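Local coordinates for protein serine-tRNA ligase (Naegleria fowleri, PDB 6BLJ) that probably attaches serine to its cognate tRNA in the cytosol, as a class II seryl-tRNA synthetase, and binds adenosine monophosphate in its catalytic core, at residues N13-Y18 / K42-D47. Numbering follows the deposited sequence.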
loop_
_atom_site.group_PDB
_atom_site.type_symbol
_atom_site.label_atom_id
_atom_site.label_comp_id
_atom_site.label_asym_id
_atom_site.label_seq_id
_atom_site.Cartn_x
_atom_site.Cartn_y
_atom_site.Cartn_z
ATOM N N ASN A 13 18.899 25.020 17.783
ATOM C CA ASN A 13 19.829 26.118 18.029
ATOM C C ASN A 13 20.493 26.608 16.750
ATOM O O ASN A 13 20.783 27.807 16.621
ATOM C CB ASN A 13 20.879 25.699 19.061
ATOM C CG ASN A 13 20.367 25.820 20.490
ATOM O OD1 ASN A 13 19.547 26.686 20.789
ATOM N ND2 ASN A 13 20.852 24.958 21.377
ATOM N N LEU A 14 20.745 25.708 15.792
ATOM C CA LEU A 14 21.372 26.127 14.542
ATOM C C LEU A 14 20.515 27.146 13.798
ATOM O O LEU A 14 21.041 27.972 13.038
ATOM C CB LEU A 14 21.621 24.902 13.655
ATOM C CG LEU A 14 22.501 25.121 12.423
ATOM C CD1 LEU A 14 23.899 25.605 12.819
ATOM C CD2 LEU A 14 22.587 23.838 11.591
ATOM N N PHE A 15 19.198 27.126 14.018
ATOM C CA PHE A 15 18.293 28.076 13.379
ATOM C C PHE A 15 18.324 29.463 14.013
ATOM O O PHE A 15 17.790 30.404 13.414
ATOM C CB PHE A 15 16.849 27.567 13.444
ATOM C CG PHE A 15 16.589 26.312 12.651
ATOM C CD1 PHE A 15 16.992 25.076 13.132
ATOM C CD2 PHE A 15 15.888 26.367 11.452
ATOM C CE1 PHE A 15 16.732 23.914 12.419
ATOM C CE2 PHE A 15 15.620 25.205 10.735
ATOM C CZ PHE A 15 16.052 23.980 11.220
ATOM N N ARG A 16 18.913 29.615 15.199
ATOM C CA ARG A 16 18.752 30.821 16.020
ATOM C C ARG A 16 19.959 31.735 15.874
ATOM O O ARG A 16 21.016 31.507 16.471
ATOM C CB ARG A 16 18.516 30.475 17.484
ATOM C CG ARG A 16 17.173 29.821 17.758
ATOM C CD ARG A 16 17.129 29.253 19.160
ATOM N NE ARG A 16 15.818 28.695 19.469
ATOM C CZ ARG A 16 15.602 27.794 20.420
ATOM N NH1 ARG A 16 16.616 27.333 21.150
ATOM N NH2 ARG A 16 14.377 27.343 20.634
ATOM N N GLU A 17 19.796 32.763 15.052
ATOM C CA GLU A 17 20.895 33.678 14.800
ATOM C C GLU A 17 21.317 34.386 16.089
ATOM O O GLU A 17 22.495 34.712 16.261
ATOM C CB GLU A 17 20.473 34.648 13.697
ATOM C CG GLU A 17 21.601 35.136 12.816
ATOM C CD GLU A 17 21.092 36.036 11.698
ATOM O OE1 GLU A 17 19.859 36.204 11.609
ATOM O OE2 GLU A 17 21.904 36.491 10.860
ATOM N N TYR A 18 20.381 34.576 17.032
ATOM C CA TYR A 18 20.685 35.256 18.290
ATOM C C TYR A 18 21.432 34.378 19.285
ATOM O O TYR A 18 21.996 34.902 20.253
ATOM C CB TYR A 18 19.392 35.734 18.973
ATOM C CG TYR A 18 18.600 34.641 19.700
ATOM C CD1 TYR A 18 18.941 34.234 20.993
ATOM C CD2 TYR A 18 17.500 34.037 19.103
ATOM C CE1 TYR A 18 18.230 33.247 21.649
ATOM C CE2 TYR A 18 16.775 33.052 19.761
ATOM C CZ TYR A 18 17.146 32.662 21.032
ATOM O OH TYR A 18 16.436 31.683 21.695
ATOM N N LYS A 42 10.332 28.988 8.021
ATOM C CA LYS A 42 9.143 28.561 8.755
ATOM C C LYS A 42 9.497 28.111 10.165
ATOM O O LYS A 42 8.774 28.425 11.120
ATOM C CB LYS A 42 8.415 27.441 8.005
ATOM N N VAL A 43 10.602 27.371 10.318
ATOM C CA VAL A 43 11.034 26.959 11.653
ATOM C C VAL A 43 11.402 28.181 12.489
ATOM O O VAL A 43 11.035 28.278 13.669
ATOM C CB VAL A 43 12.203 25.959 11.570
ATOM C CG1 VAL A 43 12.797 25.734 12.960
ATOM C CG2 VAL A 43 11.734 24.614 10.992
ATOM N N ILE A 44 12.122 29.132 11.894
ATOM C CA ILE A 44 12.507 30.337 12.625
ATOM C C ILE A 44 11.269 31.088 13.106
ATOM O O ILE A 44 11.178 31.482 14.276
ATOM C CB ILE A 44 13.407 31.231 11.759
ATOM C CG1 ILE A 44 14.743 30.536 11.479
ATOM C CG2 ILE A 44 13.658 32.581 12.451
ATOM C CD1 ILE A 44 15.583 31.247 10.445
ATOM N N GLU A 45 10.288 31.272 12.212
ATOM C CA GLU A 45 9.067 31.994 12.567
ATOM C C GLU A 45 8.314 31.289 13.689
ATOM O O GLU A 45 7.901 31.925 14.666
ATOM C CB GLU A 45 8.172 32.152 11.334
ATOM N N LEU A 46 8.138 29.969 13.573
ATOM C CA LEU A 46 7.432 29.217 14.603
ATOM C C LEU A 46 8.199 29.214 15.919
ATOM O O LEU A 46 7.585 29.181 16.990
ATOM C CB LEU A 46 7.178 27.781 14.134
ATOM C CG LEU A 46 6.207 27.602 12.963
ATOM C CD1 LEU A 46 6.266 26.169 12.421
ATOM C CD2 LEU A 46 4.794 27.958 13.383
ATOM N N ASP A 47 9.533 29.207 15.864
ATOM C CA ASP A 47 10.313 29.269 17.097
ATOM C C ASP A 47 10.114 30.609 17.794
ATOM O O ASP A 47 9.991 30.665 19.024
ATOM C CB ASP A 47 11.794 29.025 16.794
ATOM C CG ASP A 47 12.657 28.992 18.043
ATOM O OD1 ASP A 47 12.426 28.135 18.929
ATOM O OD2 ASP A 47 13.602 29.806 18.113
#
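F15 and R16 bring the N-terminal loop of this seryl-tRNA synthetase onto helix 38-76, one of the two long helices, with 114-147, of the N-terminal coiled-coil arm that in the family reaches for the tRNA. The contact is a worked example of apolar packing and a two-bond salt bridge lying side by side. On the packed side, V43 lays its CG1 methyl over one face of the F15 ring in a CH-pi contact, 3.7 Å from the ring centroid and displaced toward the rim, where V43 CG1 meets F15 CD2 at 3.5 Å. The torsion that sets CG1 anti to the backbone N (chi1 170°) turns this methyl to the ring, with V43 CB close behind it, 3.6 Å from F15 CE2. I44 CG1 lies near the ring plane at its edge, 4.1 Å from F15 CB, and also 3.6 Å from the backbone O of F15. L147 and I26 touch the phenylalanine too, which sits among helices 23-32, 38-76 and 114-147.

The other side is looser, passing from the partly exposed R16 to the exposed N13, whose OD1 takes only a weak bond from R16 NH1. R16, extended from CG to NE, meets the buried carboxylate of D47 side-on. R143 of helix 114-147 forms a second salt bridge with OD1, and the shared carboxylate probably offsets the closeness of the two arginines. Both D47 oxygens lie close to the guanidinium plane, while R16 NE reaches D47 OD2 at 2.8 Å and R16 NH2 reaches D47 OD1 at 2.7 Å from the syn sides, tilted 30° and 19° out of the carboxylate plane.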